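Kappa-carrageenase (Pseudoalteromonas carrageenovora, PDB 1DYP) cleaves kappa-carrageenan internally, hydrolysing the beta-1,4 linkages between D-galactose 4-sulfate and 3,6-anhydro-D-galactose within a tunnel-shaped active site. Local coordinates at residues Q16-S20 with S91-N96; T58-E62 with K251-F256; V133-D139 with D155-V161. The protein carries 1 engineered substitution. One frame throughout, in Å; residues are numbered along the deposited sequence. Where two conformers were deposited one is given.

Contact 1 (Q16-S20 with S91-N96)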
ATOM      1  N   GLN A  16     -14.558   5.732  10.854  1.00 13.18           N
ATOM      2  CA  GLN A  16     -14.901   6.301   9.560  1.00 12.83           C
ATOM      3  C   GLN A  16     -15.435   5.143   8.722  1.00 12.42           C
ATOM      4  O   GLN A  16     -14.674   4.370   8.146  1.00 11.87           O
ATOM      5  CB  GLN A  16     -13.661   6.920   8.916  1.00 13.39           C
ATOM      6  CG  GLN A  16     -12.969   7.945   9.808  1.00 14.08           C
ATOM      7  CD  GLN A  16     -13.853   9.141  10.127  1.00 14.52           C
ATOM      8  OE1 GLN A  16     -14.144   9.958   9.258  1.00 15.44           O
ATOM      9  NE2 GLN A  16     -14.284   9.246  11.380  1.00 14.70           N
ATOM     10  N   ALA A  17     -16.758   5.028   8.680  1.00 11.87           N
ATOM     11  CA  ALA A  17     -17.426   3.952   7.958  1.00 11.44           C
ATOM     12  C   ALA A  17     -16.938   3.719   6.533  1.00 11.00           C
ATOM     13  O   ALA A  17     -16.763   2.576   6.112  1.00 10.92           O
ATOM     14  CB  ALA A  17     -18.934   4.202   7.950  1.00 11.69           C
ATOM     15  N   LYS A  18     -16.715   4.800   5.795  1.00 10.66           N
ATOM     16  CA  LYS A  18     -16.289   4.701   4.405  1.00 10.44           C
ATOM     17  C   LYS A  18     -14.879   4.166   4.183  1.00  9.95           C
ATOM     18  O   LYS A  18     -14.505   3.855   3.055  1.00  9.85           O
ATOM     19  CB  LYS A  18     -16.440   6.058   3.720  1.00 10.98           C
ATOM     20  CG  LYS A  18     -17.872   6.554   3.680  1.00 11.99           C
ATOM     21  CD  LYS A  18     -17.990   7.823   2.851  1.00 12.41           C
ATOM     22  CE  LYS A  18     -19.428   8.334   2.834  1.00 12.89           C
ATOM     23  NZ  LYS A  18     -19.579   9.545   1.976  1.00 13.77           N
ATOM     24  N   ARG A  19     -14.093   4.071   5.247  1.00  9.33           N
ATOM     25  CA  ARG A  19     -12.742   3.542   5.115  1.00  8.93           C
ATOM     26  C   ARG A  19     -12.514   2.432   6.131  1.00  8.62           C
ATOM     27  O   ARG A  19     -11.392   2.188   6.578  1.00  8.61           O
ATOM     28  CB  ARG A  19     -11.712   4.664   5.276  1.00  8.84           C
ATOM     29  CG  ARG A  19     -11.621   5.573   4.051  1.00  9.33           C
ATOM     30  CD  ARG A  19     -10.596   6.681   4.249  1.00  9.52           C
ATOM     31  NE  ARG A  19     -11.054   7.654   5.233  1.00  9.82           N
ATOM     32  CZ  ARG A  19     -10.256   8.465   5.919  1.00  9.81           C
ATOM     33  NH1 ARG A  19      -8.942   8.430   5.735  1.00  9.74           N
ATOM     34  NH2 ARG A  19     -10.776   9.303   6.803  1.00 10.29           N
ATOM     35  N   SER A  20     -13.604   1.757   6.484  1.00  8.16           N
ATOM     36  CA  SER A  20     -13.568   0.658   7.439  1.00  7.96           C
ATOM     37  C   SER A  20     -14.423  -0.482   6.903  1.00  7.90           C
ATOM     38  O   SER A  20     -15.488  -0.250   6.330  1.00  8.20           O
ATOM     39  CB  SER A  20     -14.109   1.116   8.797  1.00  7.89           C
ATOM     40  OG  SER A  20     -13.339   2.190   9.316  1.00  7.49           O
ATOM     41  N   SER A  91     -10.253   2.482  -1.308  1.00  7.70           N
ATOM     42  CA  SER A  91     -11.437   3.192  -0.840  1.00  7.74           C
ATOM     43  C   SER A  91     -11.770   4.348  -1.763  1.00  8.08           C
ATOM     44  O   SER A  91     -10.880   5.055  -2.237  1.00  7.89           O
ATOM     45  CB  SER A  91     -11.245   3.712   0.593  1.00  7.79           C
ATOM     46  OG  SER A  91     -10.361   4.822   0.645  1.00  7.34           O
ATOM     47  N   ARG A  92     -13.055   4.530  -2.032  1.00  8.53           N
ATOM     48  CA  ARG A  92     -13.466   5.628  -2.888  1.00  8.97           C
ATOM     49  C   ARG A  92     -13.343   6.920  -2.087  1.00  9.03           C
ATOM     50  O   ARG A  92     -13.025   7.976  -2.637  1.00  9.04           O
ATOM     51  CB  ARG A  92     -14.896   5.409  -3.382  1.00  9.56           C
ATOM     52  CG  ARG A  92     -15.021   4.181  -4.279  1.00 10.32           C
ATOM     53  CD  ARG A  92     -16.436   3.993  -4.797  1.00 11.16           C
ATOM     54  NE  ARG A  92     -16.612   2.693  -5.444  1.00 11.74           N
ATOM     55  CZ  ARG A  92     -16.089   2.356  -6.619  1.00 11.87           C
ATOM     56  NH1 ARG A  92     -15.350   3.223  -7.296  1.00 12.34           N
ATOM     57  NH2 ARG A  92     -16.304   1.146  -7.118  1.00 12.18           N
ATOM     58  N   ALA A  93     -13.575   6.823  -0.782  1.00  8.77           N
ATOM     59  CA  ALA A  93     -13.466   7.977   0.104  1.00  8.75           C
ATOM     60  C   ALA A  93     -11.995   8.271   0.384  1.00  8.76           C
ATOM     61  O   ALA A  93     -11.145   7.380   0.308  1.00  8.81           O
ATOM     62  CB  ALA A  93     -14.199   7.705   1.408  1.00  8.66           C
ATOM     63  N   THR A  94     -11.701   9.524   0.713  1.00  8.81           N
ATOM     64  CA  THR A  94     -10.334   9.931   1.002  1.00  8.72           C
ATOM     65  C   THR A  94     -10.240  10.571   2.375  1.00  9.02           C
ATOM     66  O   THR A  94     -11.251  10.902   2.995  1.00  9.11           O
ATOM     67  CB  THR A  94      -9.810  10.961  -0.023  1.00  8.76           C
ATOM     68  OG1 THR A  94     -10.547  12.182   0.112  1.00  7.99           O
ATOM     69  CG2 THR A  94      -9.954  10.432  -1.441  1.00  8.75           C
ATOM     70  N   GLY A  95      -9.010  10.741   2.844  1.00  9.03           N
ATOM     71  CA  GLY A  95      -8.782  11.365   4.131  1.00  9.19           C
ATOM     72  C   GLY A  95      -7.294  11.477   4.390  1.00  9.49           C
ATOM     73  O   GLY A  95      -6.481  11.177   3.512  1.00  9.35           O
ATOM     74  N   ASN A  96      -6.935  11.931   5.583  1.00  9.69           N
ATOM     75  CA  ASN A  96      -5.530  12.044   5.941  1.00  9.85           C
ATOM     76  C   ASN A  96      -5.278  11.699   7.400  1.00  9.80           C
ATOM     77  O   ASN A  96      -4.785  10.616   7.704  1.00  9.95           O
ATOM     78  CB  ASN A  96      -4.967  13.443   5.614  1.00 10.56           C
ATOM     79  CG  ASN A  96      -5.922  14.577   5.958  1.00 11.04           C
ATOM     80  OD1 ASN A  96      -6.719  14.484   6.889  1.00 11.77           O
ATOM     81  ND2 ASN A  96      -5.823  15.670   5.206  1.00 11.81           N
TER
HETATM   82  O   HOH W   1     -14.968   4.480   0.475  1.00  9.47           O
HETATM   83  O   HOH W   2      -8.961  11.395   7.632  1.00 12.21           O

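Contact 2 (T58-E62 with K251-F256)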
ATOM      1  N   THR A  58      -5.582 -11.811  -4.470  1.00  7.95           N
ATOM      2  CA  THR A  58      -4.758 -12.819  -5.108  1.00  7.78           C
ATOM      3  C   THR A  58      -3.921 -12.374  -6.292  1.00  7.47           C
ATOM      4  O   THR A  58      -4.381 -11.615  -7.142  1.00  7.44           O
ATOM      5  CB  THR A  58      -5.656 -13.983  -5.586  1.00  7.98           C
ATOM      6  OG1 THR A  58      -6.404 -14.492  -4.475  1.00  8.39           O
ATOM      7  CG2 THR A  58      -4.825 -15.101  -6.202  1.00  8.27           C
ATOM      8  N   THR A  59      -2.679 -12.849  -6.331  1.00  7.49           N
ATOM      9  CA  THR A  59      -1.794 -12.575  -7.453  1.00  7.54           C
ATOM     10  C   THR A  59      -1.753 -13.893  -8.213  1.00  7.75           C
ATOM     11  O   THR A  59      -1.479 -14.946  -7.631  1.00  7.88           O
ATOM     12  CB  THR A  59      -0.367 -12.214  -7.010  1.00  7.43           C
ATOM     13  OG1 THR A  59      -0.395 -11.003  -6.248  1.00  7.35           O
ATOM     14  CG2 THR A  59       0.528 -12.008  -8.229  1.00  7.39           C
ATOM     15  N   LYS A  60      -2.046 -13.835  -9.505  1.00  7.97           N
ATOM     16  CA  LYS A  60      -2.062 -15.033 -10.328  1.00  8.41           C
ATOM     17  C   LYS A  60      -1.101 -14.907 -11.491  1.00  8.23           C
ATOM     18  O   LYS A  60      -0.825 -13.805 -11.965  1.00  7.86           O
ATOM     19  CB  LYS A  60      -3.455 -15.253 -10.926  1.00  9.14           C
ATOM     20  CG  LYS A  60      -4.615 -15.303  -9.955  1.00 10.54           C
ATOM     21  CD  LYS A  60      -5.915 -15.466 -10.742  1.00 11.75           C
ATOM     22  CE  LYS A  60      -7.139 -15.519  -9.839  1.00 12.54           C
ATOM     23  NZ  LYS A  60      -8.399 -15.620 -10.639  1.00 13.27           N
ATOM     24  N   ARG A  61      -0.583 -16.042 -11.943  1.00  8.11           N
ATOM     25  CA  ARG A  61       0.264 -16.035 -13.120  1.00  8.38           C
ATOM     26  C   ARG A  61      -0.804 -15.944 -14.206  1.00  8.61           C
ATOM     27  O   ARG A  61      -1.622 -16.855 -14.361  1.00  8.65           O
ATOM     28  CB  ARG A  61       1.036 -17.345 -13.245  1.00  8.22           C
ATOM     29  CG  ARG A  61       1.759 -17.510 -14.572  1.00  8.23           C
ATOM     30  CD  ARG A  61       2.926 -16.542 -14.747  1.00  7.99           C
ATOM     31  NE  ARG A  61       3.600 -16.813 -16.012  1.00  7.77           N
ATOM     32  CZ  ARG A  61       3.178 -16.383 -17.196  1.00  7.58           C
ATOM     33  NH1 ARG A  61       2.086 -15.636 -17.288  1.00  7.72           N
ATOM     34  NH2 ARG A  61       3.824 -16.745 -18.300  1.00  7.96           N
ATOM     35  N   GLU A  62      -0.822 -14.832 -14.930  1.00  8.73           N
ATOM     36  CA  GLU A  62      -1.817 -14.632 -15.969  1.00  9.04           C
ATOM     37  C   GLU A  62      -1.294 -13.718 -17.059  1.00  8.89           C
ATOM     38  O   GLU A  62      -1.216 -12.504 -16.881  1.00  8.94           O
ATOM     39  CB  GLU A  62      -3.096 -14.049 -15.357  1.00  9.74           C
ATOM     40  CG  GLU A  62      -4.089 -13.533 -16.376  1.00 10.44           C
ATOM     41  CD  GLU A  62      -5.467 -13.287 -15.794  1.00 11.33           C
ATOM     42  OE1 GLU A  62      -5.589 -13.090 -14.565  1.00 11.54           O
ATOM     43  OE2 GLU A  62      -6.433 -13.283 -16.584  0.80 11.95           O
ATOM     44  N   LYS A 251       8.976 -15.713 -15.160  1.00 10.32           N
ATOM     45  CA  LYS A 251       7.520 -15.670 -15.174  1.00 10.69           C
ATOM     46  C   LYS A 251       6.993 -17.043 -14.786  1.00 10.63           C
ATOM     47  O   LYS A 251       6.063 -17.573 -15.392  1.00 10.58           O
ATOM     48  CB  LYS A 251       7.005 -15.252 -16.557  0.50 11.07           C
ATOM     49  CG  LYS A 251       7.742 -15.871 -17.728  0.50 11.64           C
ATOM     50  CD  LYS A 251       7.341 -15.200 -19.037  0.50 11.97           C
ATOM     51  CE  LYS A 251       8.242 -15.639 -20.181  0.50 12.18           C
ATOM     52  NZ  LYS A 251       7.933 -14.912 -21.443  0.50 12.51           N
ATOM     53  N   SER A 252       7.607 -17.612 -13.756  1.00 10.59           N
ATOM     54  CA  SER A 252       7.226 -18.924 -13.262  1.00 10.67           C
ATOM     55  C   SER A 252       5.826 -18.927 -12.672  1.00 10.64           C
ATOM     56  O   SER A 252       5.387 -17.943 -12.072  1.00 10.42           O
ATOM     57  CB  SER A 252       8.217 -19.392 -12.194  1.00 11.01           C
ATOM     58  OG  SER A 252       7.836 -20.651 -11.663  1.00 11.27           O
ATOM     59  N   ALA A 253       5.134 -20.046 -12.847  1.00 10.83           N
ATOM     60  CA  ALA A 253       3.790 -20.214 -12.318  1.00 11.09           C
ATOM     61  C   ALA A 253       3.877 -20.865 -10.938  1.00 11.12           C
ATOM     62  O   ALA A 253       2.899 -20.900 -10.195  1.00 11.03           O
ATOM     63  CB  ALA A 253       2.960 -21.086 -13.259  1.00 11.29           C
ATOM     64  N   GLU A 254       5.055 -21.383 -10.599  1.00 11.35           N
ATOM     65  CA  GLU A 254       5.250 -22.028  -9.307  1.00 11.67           C
ATOM     66  C   GLU A 254       5.083 -20.996  -8.201  1.00 11.53           C
ATOM     67  O   GLU A 254       5.646 -19.903  -8.275  1.00 11.65           O
ATOM     68  CB  GLU A 254       6.645 -22.649  -9.222  1.00 12.21           C
ATOM     69  CG  GLU A 254       6.990 -23.577 -10.376  1.00 13.09           C
ATOM     70  CD  GLU A 254       8.325 -24.273 -10.178  0.50 13.25           C
ATOM     71  OE1 GLU A 254       9.295 -23.598  -9.773  0.50 13.75           O
ATOM     72  OE2 GLU A 254       8.408 -25.492 -10.437  0.50 13.70           O
ATOM     73  N   GLY A 255       4.306 -21.345  -7.182  1.00 11.14           N
ATOM     74  CA  GLY A 255       4.085 -20.427  -6.083  1.00 10.91           C
ATOM     75  C   GLY A 255       2.870 -19.551  -6.314  1.00 10.67           C
ATOM     76  O   GLY A 255       2.535 -18.709  -5.481  1.00 10.92           O
ATOM     77  N   PHE A 256       2.215 -19.736  -7.456  1.00 10.14           N
ATOM     78  CA  PHE A 256       1.016 -18.971  -7.783  1.00  9.78           C
ATOM     79  C   PHE A 256      -0.131 -19.922  -8.089  1.00  9.72           C
ATOM     80  O   PHE A 256       0.082 -21.017  -8.600  1.00  9.92           O
ATOM     81  CB  PHE A 256       1.264 -18.055  -8.985  1.00  9.53           C
ATOM     82  CG  PHE A 256       2.288 -16.992  -8.726  1.00  9.28           C
ATOM     83  CD1 PHE A 256       3.643 -17.257  -8.888  1.00  8.84           C
ATOM     84  CD2 PHE A 256       1.898 -15.739  -8.267  1.00  9.09           C
ATOM     85  CE1 PHE A 256       4.598 -16.288  -8.592  1.00  8.74           C
ATOM     86  CE2 PHE A 256       2.844 -14.763  -7.966  1.00  8.96           C
ATOM     87  CZ  PHE A 256       4.196 -15.038  -8.129  1.00  8.92           C
TER
HETATM   88  O   HOH W   3       5.559 -19.130 -17.755  1.00 11.03           O

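Contact 3 (V133-D139 with D155-V161)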
ATOM      1  N   VAL A 133       3.284  20.236  -2.356  1.00 10.46           N
ATOM      2  CA  VAL A 133       3.297  18.780  -2.387  1.00 10.13           C
ATOM      3  C   VAL A 133       2.262  18.346  -3.417  1.00  9.88           C
ATOM      4  O   VAL A 133       1.069  18.615  -3.264  1.00 10.16           O
ATOM      5  CB  VAL A 133       2.939  18.187  -1.011  1.00 10.08           C
ATOM      6  CG1 VAL A 133       2.812  16.676  -1.112  1.00  9.80           C
ATOM      7  CG2 VAL A 133       4.014  18.563   0.007  1.00  9.65           C
ATOM      8  N   GLN A 134       2.727  17.685  -4.471  1.00  9.46           N
ATOM      9  CA  GLN A 134       1.848  17.237  -5.545  1.00  9.19           C
ATOM     10  C   GLN A 134       1.311  15.833  -5.327  1.00  8.94           C
ATOM     11  O   GLN A 134       0.323  15.441  -5.943  1.00  8.83           O
ATOM     12  CB  GLN A 134       2.590  17.251  -6.883  1.00  9.35           C
ATOM     13  CG  GLN A 134       3.322  18.538  -7.208  1.00  9.87           C
ATOM     14  CD  GLN A 134       3.839  18.560  -8.636  1.00 10.02           C
ATOM     15  OE1 GLN A 134       4.139  17.517  -9.219  1.00 10.62           O
ATOM     16  NE2 GLN A 134       3.956  19.755  -9.205  1.00 10.17           N
ATOM     17  N   TYR A 135       1.972  15.077  -4.459  1.00  8.60           N
ATOM     18  CA  TYR A 135       1.578  13.698  -4.201  1.00  8.23           C
ATOM     19  C   TYR A 135       1.981  13.263  -2.801  1.00  8.00           C
ATOM     20  O   TYR A 135       3.094  13.538  -2.357  1.00  7.91           O
ATOM     21  CB  TYR A 135       2.251  12.785  -5.233  1.00  7.95           C
ATOM     22  CG  TYR A 135       2.038  11.303  -5.014  1.00  8.02           C
ATOM     23  CD1 TYR A 135       0.792  10.718  -5.241  1.00  7.88           C
ATOM     24  CD2 TYR A 135       3.085  10.485  -4.587  1.00  7.75           C
ATOM     25  CE1 TYR A 135       0.594   9.351  -5.051  1.00  7.87           C
ATOM     26  CE2 TYR A 135       2.896   9.114  -4.393  1.00  7.57           C
ATOM     27  CZ  TYR A 135       1.649   8.557  -4.628  1.00  7.58           C
ATOM     28  OH  TYR A 135       1.448   7.208  -4.444  1.00  7.66           O
ATOM     29  N   SER A 136       1.066  12.586  -2.112  1.00  7.72           N
ATOM     30  CA  SER A 136       1.320  12.083  -0.764  1.00  7.58           C
ATOM     31  C   SER A 136       0.952  10.606  -0.697  1.00  7.39           C
ATOM     32  O   SER A 136      -0.121  10.204  -1.146  1.00  7.67           O
ATOM     33  CB  SER A 136       0.483  12.837   0.273  1.00  7.71           C
ATOM     34  OG  SER A 136       0.804  14.215   0.314  1.00  7.99           O
ATOM     35  N   GLU A 137       1.843   9.804  -0.126  1.00  6.95           N
ATOM     36  CA  GLU A 137       1.603   8.375   0.017  1.00  6.67           C
ATOM     37  C   GLU A 137       2.138   7.893   1.353  1.00  6.57           C
ATOM     38  O   GLU A 137       3.307   8.105   1.673  1.00  6.48           O
ATOM     39  CB  GLU A 137       2.301   7.596  -1.102  1.00  6.56           C
ATOM     40  CG  GLU A 137       2.132   6.079  -1.005  1.00  7.08           C
ATOM     41  CD  GLU A 137       2.997   5.329  -2.003  1.00  7.08           C
ATOM     42  OE1 GLU A 137       3.274   5.888  -3.085  1.00  7.20           O
ATOM     43  OE2 GLU A 137       3.390   4.177  -1.719  1.00  7.31           O
ATOM     44  N   ILE A 138       1.273   7.267   2.140  1.00  6.52           N
ATOM     45  CA  ILE A 138       1.684   6.716   3.424  1.00  6.38           C
ATOM     46  C   ILE A 138       1.513   5.209   3.331  1.00  6.33           C
ATOM     47  O   ILE A 138       0.417   4.712   3.078  1.00  6.47           O
ATOM     48  CB  ILE A 138       0.829   7.241   4.597  1.00  6.43           C
ATOM     49  CG1 ILE A 138       1.020   8.751   4.753  1.00  6.65           C
ATOM     50  CG2 ILE A 138       1.246   6.527   5.888  1.00  6.51           C
ATOM     51  CD1 ILE A 138       0.224   9.372   5.899  1.00  6.89           C
ATOM     52  N   ASP A 139       2.607   4.483   3.513  1.00  6.41           N
ATOM     53  CA  ASP A 139       2.558   3.031   3.445  1.00  6.76           C
ATOM     54  C   ASP A 139       2.526   2.493   4.866  1.00  6.57           C
ATOM     55  O   ASP A 139       3.533   2.528   5.572  1.00  6.89           O
ATOM     56  CB  ASP A 139       3.782   2.531   2.688  1.00  7.11           C
ATOM     57  CG  ASP A 139       3.916   3.196   1.340  1.00  7.69           C
ATOM     58  OD1 ASP A 139       3.038   2.967   0.482  1.00  7.47           O
ATOM     59  OD2 ASP A 139       4.879   3.968   1.148  1.00  8.93           O
ATOM     60  N   ASP A 155       6.950   2.735   5.011  1.00  6.48           N
ATOM     61  CA  ASP A 155       7.475   3.907   4.325  1.00  6.57           C
ATOM     62  C   ASP A 155       6.534   5.044   3.926  1.00  6.46           C
ATOM     63  O   ASP A 155       5.318   5.022   4.167  1.00  6.57           O
ATOM     64  CB  ASP A 155       8.197   3.438   3.064  1.00  6.51           C
ATOM     65  CG  ASP A 155       9.309   2.467   3.360  1.00  6.65           C
ATOM     66  OD1 ASP A 155       9.878   2.558   4.468  1.00  6.33           O
ATOM     67  OD2 ASP A 155       9.621   1.621   2.498  1.00  6.38           O
ATOM     68  N   LEU A 156       7.137   6.040   3.283  1.00  6.74           N
ATOM     69  CA  LEU A 156       6.451   7.226   2.784  1.00  6.82           C
ATOM     70  C   LEU A 156       6.998   7.568   1.401  1.00  7.13           C
ATOM     71  O   LEU A 156       8.186   7.390   1.131  1.00  7.22           O
ATOM     72  CB  LEU A 156       6.708   8.415   3.706  1.00  6.86           C
ATOM     73  CG  LEU A 156       6.243   8.332   5.158  1.00  6.81           C
ATOM     74  CD1 LEU A 156       6.771   9.542   5.912  1.00  6.73           C
ATOM     75  CD2 LEU A 156       4.721   8.280   5.219  1.00  7.08           C
ATOM     76  N   HIS A 157       6.118   8.051   0.530  1.00  7.15           N
ATOM     77  CA  HIS A 157       6.496   8.472  -0.814  1.00  7.50           C
ATOM     78  C   HIS A 157       5.817   9.814  -1.039  1.00  7.47           C
ATOM     79  O   HIS A 157       4.735  10.059  -0.509  1.00  7.56           O
ATOM     80  CB  HIS A 157       5.994   7.496  -1.881  1.00  7.78           C
ATOM     81  CG  HIS A 157       6.616   6.137  -1.812  1.00  8.29           C
ATOM     82  ND1 HIS A 157       6.324   5.230  -0.816  1.00  8.43           N
ATOM     83  CD2 HIS A 157       7.496   5.520  -2.636  1.00  8.41           C
ATOM     84  CE1 HIS A 157       6.994   4.112  -1.032  1.00  8.64           C
ATOM     85  NE2 HIS A 157       7.713   4.262  -2.131  1.00  8.77           N
ATOM     86  N   ASN A 158       6.442  10.682  -1.822  1.00  7.73           N
ATOM     87  CA  ASN A 158       5.850  11.983  -2.093  1.00  8.20           C
ATOM     88  C   ASN A 158       6.567  12.716  -3.206  1.00  8.58           C
ATOM     89  O   ASN A 158       7.669  12.348  -3.604  1.00  8.67           O
ATOM     90  CB  ASN A 158       5.891  12.870  -0.842  1.00  8.17           C
ATOM     91  CG  ASN A 158       7.311  13.180  -0.391  1.00  7.95           C
ATOM     92  OD1 ASN A 158       7.988  12.330   0.175  1.00  7.45           O
ATOM     93  ND2 ASN A 158       7.768  14.405  -0.653  1.00  7.81           N
ATOM     94  N   ILE A 159       5.905  13.753  -3.705  1.00  9.16           N
ATOM     95  CA  ILE A 159       6.465  14.627  -4.720  1.00  9.69           C
ATOM     96  C   ILE A 159       6.328  16.019  -4.126  1.00  9.92           C
ATOM     97  O   ILE A 159       5.220  16.459  -3.807  1.00  9.79           O
ATOM     98  CB  ILE A 159       5.683  14.595  -6.043  1.00  9.72           C
ATOM     99  CG1 ILE A 159       5.821  13.226  -6.707  1.00  9.92           C
ATOM    100  CG2 ILE A 159       6.215  15.691  -6.973  1.00  9.80           C
ATOM    101  CD1 ILE A 159       4.993  13.080  -7.970  1.00 10.37           C
ATOM    102  N   VAL A 160       7.450  16.706  -3.959  1.00 10.46           N
ATOM    103  CA  VAL A 160       7.429  18.049  -3.404  1.00 10.75           C
ATOM    104  C   VAL A 160       8.290  18.959  -4.266  1.00 11.19           C
ATOM    105  O   VAL A 160       9.310  18.537  -4.806  1.00 11.06           O
ATOM    106  CB  VAL A 160       7.942  18.065  -1.939  1.00 10.79           C
ATOM    107  CG1 VAL A 160       9.385  17.588  -1.878  1.00 10.47           C
ATOM    108  CG2 VAL A 160       7.814  19.464  -1.353  1.00 10.59           C
ATOM    109  N   VAL A 161       7.864  20.207  -4.408  1.00 11.75           N
ATOM    110  CA  VAL A 161       8.603  21.166  -5.214  1.00 12.44           C
ATOM    111  C   VAL A 161       9.847  21.668  -4.481  1.00 13.01           C
ATOM    112  O   VAL A 161       9.750  22.277  -3.416  1.00 12.87           O
ATOM    113  CB  VAL A 161       7.710  22.371  -5.588  1.00 12.27           C
ATOM    114  CG1 VAL A 161       8.516  23.401  -6.366  1.00 12.34           C
ATOM    115  CG2 VAL A 161       6.526  21.897  -6.416  1.00 12.45           C
TER

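Contact 1 (Q16-S20 with S91-N96)
Arg19 lays one face of its guanidinium over the backbone at Thr94 and Gly95, with NH1 3.3 Å from Gly95 CA and CZ 3.9 Å from Thr94 O. In the family 16 beta-sandwich this joins the short 3-10 turn after strand 13-15 to the end of strand 75-95, just past the corner the chain turns at Arg92 and Ala93. Gly95 has no side chain, which allows the flat group to settle against its CA. The arginine runs straight as far as CD, passing Ser91 OG with its CG, and then bends at chi3 (-70°) to swing the guanidinium along the second segment. Beside it, Lys18 touches Ala93 CB to CB at 3.6 Å, while the rest of the lysine chain extends away toward the surface.

Two waters complete the joint. One donates to Lys18 O and accepts from Ala93 N; the other accepts from both Arg19 NH2 and Asn96 N, the latter at 2.9 Å.

Further out, Leu227 on strand 225-233 packs against Arg19, and its backbone N bonds to Ser91 OG. The turn is also held by Ser20 OG, which bonds to Thr267 N of strand 258-270. Within the turn, Gln16 O takes two donors from opposite faces of its carbonyl plane: Arg19 N at 3.0 Å and Ser20 OG at 2.8 Å.

Contact 2 (T58-E62 with K251-F256)
Arg61 and Ala253 bring their CA atoms to 5.5 Å, and Lys60 and Phe256 come almost as near, yet the two backbones do not pair as strands. Segment 58-62 is extended, whereas 251-256 is irregular and folds into a type II beta turn from Ala253 to Phe256, closed by Phe256 N to Ala253 O. Gly255, at phi 91°, takes the turn position that favours glycine. Overlapping this turn, Ser252 OG accepts from Glu254 N in an ST turn.

Arg61 has the largest share of the contact. Its CG is anti to the backbone N and the chain then bends at chi2 (68°), which lays CG against Ala253 CB and brings NE to Lys251 O. That hydrogen bond is short, 2.7 Å, though the donor stands above the carbonyl plane. A water ties the same corner a second time: it accepts from Arg61 NH2 at 3.0 Å and donates to Lys251 O, so one carbonyl oxygen is gripped twice. In the conformer given, Lys251 CB lies 3.8 Å from Arg61 NE.

Phe256 lies alongside Thr59, pointing the same way. Thr59 CG2 rests 3.6 Å from CE2, and Thr59 O sits at the ring edge, in its plane, 3.5 Å from CD2.

The ring also meets Tyr84 of strand 75-95, His237, and Val113 of strand 113-120, about 9 Å, side chain to side chain, from Arg234, important for substrate recognition. Here a loop of the family 16 beta-sandwich lies against the Thr59 and Arg61 face of strand 54-70, which pairs with strands 75-95 and 258-270.

Contact 3 (V133-D139 with D155-V161)
Glu137 and His157 form a hydrogen-bonded antiparallel pair, with Glu137 N to His157 O at 2.9 Å and His157 N to Glu137 O at 3.0 Å. The ladder goes on through Ile159 N to Tyr135 O and Asp139 N to Asp155 O. At its other end Gln134 N also reaches Ile159 O, and since Gln134 and Tyr135 both face Ile159, the register slips there by one residue in a classic beta bulge.

Apolar contacts line both faces. Ile138 CG1 meets Leu156 CD2 at 3.8 Å on one, and on the other Tyr135 CB rests on the CG1 and CD1 of Ile159.

Strand 135-139 carries the start of the family 16 signature Glu-x-Asp-x-x-Glu: Glu137 is the nucleophile, Asp139 an active-site residue, and Glu142, three residues on from Asp139, the proton donor. Alternation along the strand puts Tyr135 and Glu137 on one face, where the pairing brings His157 of the neighbouring strand beside them.

Polar side chains meet there. Tyr135 OH donates to Glu137 OE1 at 2.6 Å, arriving from above the carboxylate plane. Glu137 is extended beside His157, its carboxylate within 8° of parallel to the imidazole and OE1 3.4 Å from His157 CB. Its other oxygen, OE2, lies 2.5 Å from Asp139 OD1. The Asp139 carboxylate stands almost perpendicular to the imidazole (88°); OD2 accepts a weak bond from His157 ND1, 2.7 Å away at the ring edge. The other ring nitrogen, NE2, binds a cadmium ion, while Trp118 of strand 113-120 packs on both acids.

Overall arrangement
All three contacts belong to the beta-sandwich of the catalytic domain. Strand 75-95 pairs with 54-70 of contact 2 and also with 225-233; from there 113-120 leads to 133-139 and 151-162 of contact 3. Contact 1 holds the end of 75-95. Contacts 1 and 3 are the nearer neighbours, centres 19 Å apart and nearest atoms about 5 Å, whereas contact 2 lies across the chain's centre, its centre 31 Å from that of contact 1 and 30 Å from that of contact 3. Along the chain, contacts 1 and 2 interleave and contact 3 falls wholly between 58-62 and 251-256. Contact 3 carries the nucleophile and Asp139, while contacts 1 and 2 join loops to strands elsewhere.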